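Local coordinates for ABC transporter periplasmic-binding protein YtfQ (Mycobacterium smegmatis, PDB 6HBD), which binds beta-D-galactofuranose in the cleft between its two lobes and probably acts as the sugar-capturing component of a mycobacterial L-arabinofuranose ABC transporter, at residues T104-D109 and A157-D162; I120-I125 and V286-E291; I125-R130 and Y257-N262. All blocks are in the same frame, centred on the assembly; numbering follows the deposited sequence.

Interaction 1 of 3, residues T104-D109 and A157-D162. With ZN (zinc ion), chain F; GZL (beta-D-galactofuranose), chain L.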
# COMPACT_ATOMS: atom_id res chain seq x y z
N THR A 104 9.13 -2.64 5.92
CA THR A 104 8.71 -2.82 4.52
C THR A 104 7.25 -2.34 4.32
O THR A 104 6.37 -2.67 5.11
CB THR A 104 8.99 -4.26 3.99
OG1 THR A 104 7.83 -5.09 4.09
CG2 THR A 104 10.17 -4.92 4.63
N ASP A 105 7.05 -1.48 3.30
CA ASP A 105 5.80 -0.90 2.81
C ASP A 105 4.96 -0.07 3.83
O ASP A 105 3.96 0.51 3.42
CB ASP A 105 4.93 -1.99 2.17
CG ASP A 105 4.36 -3.06 3.05
OD1 ASP A 105 3.31 -2.82 3.70
OD2 ASP A 105 4.93 -4.18 3.07
N ARG A 106 5.40 0.04 5.09
CA ARG A 106 4.75 0.84 6.12
C ARG A 106 5.82 1.34 7.09
O ARG A 106 6.76 0.61 7.39
CB ARG A 106 3.69 0.03 6.86
CG ARG A 106 2.29 0.28 6.34
CD ARG A 106 1.30 -0.81 6.68
NE ARG A 106 0.19 -0.86 5.73
CZ ARG A 106 -0.88 -1.62 5.85
NH1 ARG A 106 -1.01 -2.44 6.89
NH2 ARG A 106 -1.85 -1.57 4.95
N ALA A 107 5.68 2.58 7.56
CA ALA A 107 6.60 3.20 8.51
C ALA A 107 5.98 3.23 9.92
O ALA A 107 4.83 2.82 10.12
CB ALA A 107 6.95 4.60 8.05
N VAL A 108 6.80 3.65 10.90
CA VAL A 108 6.44 3.73 12.31
C VAL A 108 6.53 5.16 12.79
O VAL A 108 6.98 6.04 12.06
CB VAL A 108 7.33 2.80 13.20
CG1 VAL A 108 7.17 1.35 12.80
CG2 VAL A 108 8.80 3.21 13.19
N ASP A 109 6.04 5.40 14.01
CA ASP A 109 6.12 6.67 14.74
C ASP A 109 6.82 6.26 16.02
O ASP A 109 6.18 5.68 16.92
CB ASP A 109 4.73 7.27 15.05
CG ASP A 109 4.16 8.21 13.99
OD1 ASP A 109 4.91 8.60 13.06
OD2 ASP A 109 2.95 8.56 14.10
N ALA A 157 -2.68 3.27 9.61
CA ALA A 157 -1.67 2.78 8.68
C ALA A 157 -1.04 3.97 7.92
O ALA A 157 -1.76 4.89 7.46
CB ALA A 157 -2.28 1.78 7.70
N ASP A 158 0.31 3.93 7.80
CA ASP A 158 1.15 4.93 7.15
C ASP A 158 0.65 5.27 5.75
O ASP A 158 0.37 6.45 5.51
CB ASP A 158 2.61 4.45 7.18
CG ASP A 158 3.66 5.34 6.54
OD1 ASP A 158 3.52 6.57 6.61
OD2 ASP A 158 4.65 4.79 6.02
N PRO A 159 0.38 4.29 4.83
CA PRO A 159 -0.16 4.67 3.51
C PRO A 159 -1.52 5.40 3.50
O PRO A 159 -1.75 6.27 2.65
CB PRO A 159 -0.24 3.33 2.76
CG PRO A 159 -0.14 2.28 3.79
CD PRO A 159 0.63 2.83 4.92
N ALA A 160 -2.44 5.02 4.44
CA ALA A 160 -3.77 5.60 4.51
C ALA A 160 -3.73 7.09 4.85
O ALA A 160 -4.34 7.92 4.13
CB ALA A 160 -4.62 4.86 5.52
N ILE A 161 -2.98 7.43 5.92
CA ILE A 161 -2.80 8.81 6.39
C ILE A 161 -2.18 9.66 5.27
O ILE A 161 -2.70 10.72 4.93
CB ILE A 161 -1.88 8.83 7.64
CG1 ILE A 161 -2.56 8.17 8.85
CG2 ILE A 161 -1.44 10.25 7.99
CD1 ILE A 161 -1.61 7.50 9.80
N ASP A 162 -1.03 9.18 4.72
CA ASP A 162 -0.25 9.86 3.68
C ASP A 162 -1.02 10.01 2.38
O ASP A 162 -0.96 11.08 1.78
CB ASP A 162 1.07 9.12 3.43
CG ASP A 162 2.12 9.22 4.53
OD1 ASP A 162 1.79 9.68 5.65
OD2 ASP A 162 3.29 8.82 4.27
ZN ZN F . 4.78 8.14 5.79
C6 GZL L . 1.48 0.13 0.77
C5 GZL L . 0.97 -1.07 1.55
C4 GZL L . -0.55 -1.13 1.57
C3 GZL L . -1.22 -1.25 0.21
C2 GZL L . -2.54 -1.89 0.58
O6 GZL L . 2.89 0.24 0.93
O5 GZL L . 1.51 -1.10 2.87
O4 GZL L . -0.97 -2.33 2.26
O3 GZL L . -1.44 -0.02 -0.47
C1 GZL L . -2.09 -2.93 1.59
O2 GZL L . -3.23 -2.50 -0.50
O1 GZL L . -3.19 -3.06 2.41
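Ala107 and Asp158 make the one hydrogen bond between these segments: Ala107 N donates to Asp158 OD2 over 2.9 Å, bent to 135° at the hydrogen and arriving from above the carboxylate plane. The small Ala107 side chain lets OD2 settle against the loop backbone. With Asp158 CG anti to the backbone N (chi1 179°) the carboxylate reaches the loop, and its rotation (chi2 34°) gives OD2 to Ala107 and OD1 to the metal. Asp158 OD1 binds zinc at 2.2 Å, and Asp162 OD2, one helical turn on, binds the same ion at 2.2 Å. Aspartates spaced by four residues suit this role, since both short side chains emerge from one flank of the helix; Arg84 pairs with each and probably offsets some of their charge.

The apolar part of the contact belongs to Arg106. Its extended chain crosses the Pro159 ring at about a right angle, Arg106 CG lying 3.4 Å from Pro159 CD, and the Ala157 methyl sits over one guanidinium face with CB 4.1 Å from Arg106 CZ. Proline and alanine give the long arginine a smooth wall on its way to the sugar, where Arg106 NH2 approaches galactofuranose O4 to 2.9 Å. Asp105 meets the exocyclic end of the ligand: its backbone O accepts a hydrogen bond from O6 at 2.7 Å, and its OD1 lies 2.6 Å from O5. A salt bridge from OD2 to Arg32 steadies that carboxylate.

Strand 101-104 of the first lobe's sheet delivers the loop, and helix 158-171, which follows strand 146-152 of the second lobe's sheet, supplies the other side. The contact spans the two lobes, with Phe119 of strand 118-121 and Phe124 of helix 124-138 packed against Asp158 and Trp31 of helix 30-46 against Asp105.

Interaction 2 of 3, residues I120-I125 and V286-E291. With ZN (zinc ion), chain D; GZL (beta-D-galactofuranose), chain L.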
# COMPACT_ATOMS: atom_id res chain seq x y z
N ILE A 120 11.73 0.33 3.19
CA ILE A 120 11.54 0.04 1.77
C ILE A 120 10.06 0.27 1.54
O ILE A 120 9.27 -0.44 2.16
CB ILE A 120 11.91 -1.42 1.34
CG1 ILE A 120 12.94 -2.09 2.28
CG2 ILE A 120 12.40 -1.48 -0.13
CD1 ILE A 120 12.92 -3.64 2.16
N GLY A 121 9.68 1.23 0.71
CA GLY A 121 8.27 1.48 0.45
C GLY A 121 8.09 2.53 -0.61
O GLY A 121 9.10 2.97 -1.16
N ALA A 122 6.85 3.00 -0.87
CA ALA A 122 6.63 4.02 -1.89
C ALA A 122 6.38 5.39 -1.25
O ALA A 122 6.35 5.47 -0.02
CB ALA A 122 5.46 3.63 -2.76
N ASP A 123 6.26 6.46 -2.06
CA ASP A 123 5.92 7.80 -1.56
C ASP A 123 4.41 7.90 -1.68
O ASP A 123 3.86 8.37 -2.70
CB ASP A 123 6.63 8.94 -2.34
CG ASP A 123 6.32 10.37 -1.87
OD1 ASP A 123 5.69 10.53 -0.79
OD2 ASP A 123 6.70 11.32 -2.59
N PHE A 124 3.74 7.45 -0.59
CA PHE A 124 2.27 7.43 -0.43
C PHE A 124 1.63 8.78 -0.66
O PHE A 124 0.57 8.85 -1.29
CB PHE A 124 1.92 6.94 0.97
CG PHE A 124 2.53 5.59 1.26
CD1 PHE A 124 2.43 4.56 0.35
CD2 PHE A 124 3.30 5.40 2.39
CE1 PHE A 124 3.00 3.33 0.61
CE2 PHE A 124 3.86 4.15 2.66
CZ PHE A 124 3.72 3.13 1.76
N ILE A 125 2.29 9.86 -0.20
CA ILE A 125 1.77 11.22 -0.41
C ILE A 125 1.70 11.46 -1.90
O ILE A 125 0.65 11.87 -2.38
CB ILE A 125 2.61 12.31 0.33
CG1 ILE A 125 2.54 12.14 1.88
CG2 ILE A 125 2.15 13.74 -0.06
CD1 ILE A 125 3.66 11.46 2.48
N VAL A 286 14.57 3.40 1.10
CA VAL A 286 14.62 2.77 -0.21
C VAL A 286 13.23 3.01 -0.75
O VAL A 286 12.28 2.41 -0.25
CB VAL A 286 15.00 1.29 -0.13
CG1 VAL A 286 14.97 0.64 -1.51
CG2 VAL A 286 16.38 1.12 0.50
N VAL A 287 13.09 3.97 -1.67
CA VAL A 287 11.76 4.34 -2.16
C VAL A 287 11.51 3.64 -3.52
O VAL A 287 12.24 3.88 -4.50
CB VAL A 287 11.44 5.89 -2.12
CG1 VAL A 287 12.69 6.76 -1.98
CG2 VAL A 287 10.55 6.35 -3.28
N THR A 288 10.47 2.75 -3.55
CA THR A 288 10.10 1.97 -4.73
C THR A 288 9.39 2.90 -5.67
O THR A 288 8.70 3.81 -5.18
CB THR A 288 9.27 0.72 -4.36
OG1 THR A 288 7.98 1.08 -3.83
CG2 THR A 288 10.01 -0.21 -3.39
N PRO A 289 9.60 2.79 -7.00
CA PRO A 289 8.95 3.73 -7.92
C PRO A 289 7.48 3.47 -8.15
O PRO A 289 6.95 2.42 -7.76
CB PRO A 289 9.75 3.60 -9.21
CG PRO A 289 10.45 2.34 -9.12
CD PRO A 289 10.40 1.79 -7.74
N ASP A 290 6.84 4.45 -8.80
CA ASP A 290 5.42 4.42 -9.13
C ASP A 290 5.19 5.00 -10.52
O ASP A 290 5.95 5.83 -11.00
CB ASP A 290 4.60 5.27 -8.11
CG ASP A 290 4.79 4.94 -6.63
OD1 ASP A 290 4.75 3.72 -6.27
OD2 ASP A 290 4.97 5.90 -5.82
N GLU A 291 4.10 4.59 -11.13
CA GLU A 291 3.62 5.06 -12.42
C GLU A 291 2.11 4.99 -12.36
O GLU A 291 1.55 4.36 -11.45
CB GLU A 291 4.17 4.25 -13.59
CG GLU A 291 3.69 2.81 -13.69
CD GLU A 291 4.03 2.10 -14.98
OE1 GLU A 291 4.44 0.93 -14.90
OE2 GLU A 291 3.87 2.70 -16.07
ZN ZN D . 5.31 -0.06 -13.31
C6 GZL L . 1.48 0.13 0.77
C5 GZL L . 0.97 -1.07 1.55
C4 GZL L . -0.55 -1.13 1.57
C3 GZL L . -1.22 -1.25 0.21
C2 GZL L . -2.54 -1.89 0.58
O6 GZL L . 2.89 0.24 0.93
O5 GZL L . 1.51 -1.10 2.87
O4 GZL L . -0.97 -2.33 2.26
O3 GZL L . -1.44 -0.02 -0.47
C1 GZL L . -2.09 -2.93 1.59
O2 GZL L . -3.23 -2.50 -0.50
O1 GZL L . -3.19 -3.06 2.41
O HOH W 1 5.80 -2.05 -13.68
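Ile120 and Val286 lie side by side and point the same way from neighbouring parallel strands, with Ile120 CG2 3.6 Å from Val286 CG1. The parallel pairing puts both on one face of the sheet, and Val286 CG1, anti to its main-chain nitrogen (chi1 177°), then meets Ile120 CG2; Leu269 and Leu272 of helix 266-277 cover Ile120 there. Val287 turns to the other face, towards His317 and His319 of the C-terminal His tag, which adds an edge strand to the sheet. Beta-branched residues fit such strand positions well.

Gly121, having no side chain, brings its bare backbone between both neighbours of Val287. Its N donates to Val286 O at 3.0 Å, and its O accepts from Thr288 N at 2.8 Å, the donor standing above the carbonyl plane. Two CA-H...O contacts, from Ile120 CA to Val286 O and from Val287 CA to Gly121 O, reinforce the pairing.

Beyond the strands the contact passes to smaller and polar groups. The Ala122 methyl rests against both Thr288 OG1, at 3.7 Å, and the Asp290 carboxylate, whose OD1 is 3.6 Å from Ala122 CB. Ala122 O lies 3.7 Å above the Phe124 ring plane, over its centre, while the edge of that ring meets the sugar, CE1 being 3.1 Å from galactofuranose O6. Phenylalanine is apt here because its rigid ring puts an apolar edge against O6 in a pocket otherwise rich in polar groups. At the far end Glu291 has an extended chain, and OE1 binds zinc at 2.1 Å.

Both segments leave the sheet of the first lobe, one for helix 124-138 and the other for strand 292-293 of the second sheet. They are two of the three interlobe connections that form the hinge of type I periplasmic-binding proteins, beside the sugar cleft.

Interaction 3 of 3, residues I125-R130 and Y257-N262; sequences IEEGRR and YIVECN. With ZN (zinc ion), chain D.
Tyr257, at the start of the strand, approaches the helix obliquely, its CE2 4.2 Å from Arg130 O, and it also stacks on Trp134 one turn further along that helix. Val259 carries most of the apolar contact. Its CG1 stands anti to the backbone N (chi1 174°) and packs 3.9 Å from Glu127 CA, while CG2 lies 4.2 Å from Arg130 CB; a compact, branched residue can in this way touch two successive turns at once. Glu260 sends its extended side chain away from the helix and grips zinc with both oxygens, OE2 at 2.2 Å and OE1 at 2.4 Å, beside a water and Glu291. Cys261 then comes back to the helix: its CB is 3.3 Å from Glu127 OE2, and its short side chain also touches the sugar. Glu127 is buried, but its OE1 makes a salt bridge to Arg163, which probably offsets much of the cost of a charge here.

The axes of 125-130 and 257-260 run nearly antiparallel, at 163°, and approach to 8.8 Å. Strand 257-260 sits in the second sheet between strands 236-239 and 292-293, helix 124-138 lies over it, and helix 158-171 adjoins through Arg163.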
# COMPACT_ATOMS: atom_id res chain seq x y z
N ILE A 125 2.29 9.86 -0.20
CA ILE A 125 1.77 11.22 -0.41
C ILE A 125 1.70 11.46 -1.90
O ILE A 125 0.65 11.87 -2.38
CB ILE A 125 2.61 12.31 0.33
CG1 ILE A 125 2.54 12.14 1.88
CG2 ILE A 125 2.15 13.74 -0.06
CD1 ILE A 125 3.66 11.46 2.48
N GLU A 126 2.75 11.16 -2.65
CA GLU A 126 2.68 11.37 -4.10
C GLU A 126 1.73 10.43 -4.79
O GLU A 126 1.14 10.84 -5.79
CB GLU A 126 4.04 11.32 -4.75
CG GLU A 126 4.46 12.70 -5.21
CD GLU A 126 4.16 12.95 -6.67
OE1 GLU A 126 3.64 14.03 -7.00
OE2 GLU A 126 4.48 12.06 -7.49
N GLU A 127 1.56 9.18 -4.28
CA GLU A 127 0.56 8.28 -4.86
C GLU A 127 -0.80 9.01 -4.76
O GLU A 127 -1.50 9.15 -5.77
CB GLU A 127 0.51 6.93 -4.14
CG GLU A 127 1.72 6.08 -4.42
CD GLU A 127 1.83 4.81 -3.59
OE1 GLU A 127 1.06 4.68 -2.61
OE2 GLU A 127 2.67 3.95 -3.92
N GLY A 128 -1.09 9.55 -3.57
CA GLY A 128 -2.28 10.37 -3.32
C GLY A 128 -2.34 11.65 -4.14
O GLY A 128 -3.36 11.92 -4.77
N ARG A 129 -1.25 12.45 -4.18
CA ARG A 129 -1.19 13.69 -4.94
C ARG A 129 -1.44 13.42 -6.42
O ARG A 129 -2.31 14.06 -7.01
CB ARG A 129 0.14 14.44 -4.75
CG ARG A 129 0.18 15.74 -5.56
CD ARG A 129 1.05 16.84 -4.96
NE ARG A 129 2.35 16.34 -4.53
CZ ARG A 129 2.74 16.14 -3.27
NH1 ARG A 129 1.92 16.41 -2.25
NH2 ARG A 129 3.96 15.66 -3.01
N ARG A 130 -0.72 12.44 -7.01
CA ARG A 130 -0.90 12.04 -8.41
C ARG A 130 -2.40 11.69 -8.71
O ARG A 130 -2.92 12.08 -9.78
CB ARG A 130 -0.00 10.84 -8.77
CG ARG A 130 1.47 11.21 -8.91
CD ARG A 130 2.33 10.10 -9.46
NE ARG A 130 2.24 10.04 -10.93
CZ ARG A 130 3.15 9.51 -11.74
NH1 ARG A 130 4.29 9.00 -11.26
NH2 ARG A 130 2.95 9.50 -13.06
N TYR A 257 -8.49 5.77 -13.50
CA TYR A 257 -7.08 6.04 -13.29
C TYR A 257 -6.57 5.17 -12.16
O TYR A 257 -7.25 5.05 -11.15
CB TYR A 257 -6.87 7.52 -12.92
CG TYR A 257 -5.50 8.04 -13.29
CD1 TYR A 257 -5.13 8.20 -14.62
CD2 TYR A 257 -4.59 8.45 -12.30
CE1 TYR A 257 -3.89 8.73 -14.97
CE2 TYR A 257 -3.35 8.98 -12.64
CZ TYR A 257 -3.00 9.11 -13.98
OH TYR A 257 -1.77 9.60 -14.40
N ILE A 258 -5.37 4.56 -12.32
CA ILE A 258 -4.74 3.77 -11.27
C ILE A 258 -3.29 4.22 -11.11
O ILE A 258 -2.62 4.48 -12.12
CB ILE A 258 -4.85 2.22 -11.48
CG1 ILE A 258 -6.31 1.77 -11.36
CG2 ILE A 258 -3.98 1.48 -10.43
CD1 ILE A 258 -6.54 0.24 -11.45
N VAL A 259 -2.82 4.34 -9.85
CA VAL A 259 -1.46 4.73 -9.50
C VAL A 259 -0.84 3.50 -8.85
O VAL A 259 -1.35 3.01 -7.84
CB VAL A 259 -1.40 5.99 -8.59
CG1 VAL A 259 0.03 6.26 -8.15
CG2 VAL A 259 -1.96 7.21 -9.31
N GLU A 260 0.25 3.00 -9.46
CA GLU A 260 0.96 1.79 -9.08
C GLU A 260 1.66 1.90 -7.76
O GLU A 260 2.39 2.86 -7.55
CB GLU A 260 2.03 1.48 -10.17
CG GLU A 260 2.92 0.26 -9.98
CD GLU A 260 3.89 0.10 -11.13
OE1 GLU A 260 5.12 0.25 -10.94
OE2 GLU A 260 3.39 -0.13 -12.25
N CYS A 261 1.53 0.88 -6.92
CA CYS A 261 2.31 0.73 -5.70
C CYS A 261 2.87 -0.68 -5.85
O CYS A 261 2.09 -1.63 -5.92
CB CYS A 261 1.48 0.87 -4.43
SG CYS A 261 2.44 0.65 -2.92
N ASN A 262 4.18 -0.81 -5.99
CA ASN A 262 4.82 -2.07 -6.32
C ASN A 262 4.96 -3.07 -5.15
O ASN A 262 5.73 -2.82 -4.22
CB ASN A 262 6.16 -1.74 -6.94
CG ASN A 262 6.79 -2.85 -7.76
OD1 ASN A 262 6.80 -4.03 -7.34
ND2 ASN A 262 7.36 -2.45 -8.91
ZN ZN D . 5.31 -0.06 -13.31
O HOH W 1 5.80 -2.05 -13.68

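The three contacts border the cleft that holds galactofuranose, and each supplies at least one pocket residue. Interactions 1 and 2, with centres about 11 Å apart, join through a probable hydrogen bond from Asp105 N to Ile120 O (2.7 Å), and Phe124 CZ packs 3.1 Å from Asp105 O. Interactions 2 and 3 are closer, about 9 Å between centres, and share Ile125; Glu260 N probably donates to Glu291 O at 2.7 Å, and both glutamates bind one zinc ion. Asp290 OD1 is also 3.1 Å from Glu127 OE2, so one of these acids may be protonated. Interaction 1 bridges the lobes directly, whereas 120-125 and 286-291 run through hinge connections, and 257-262 leads into the third.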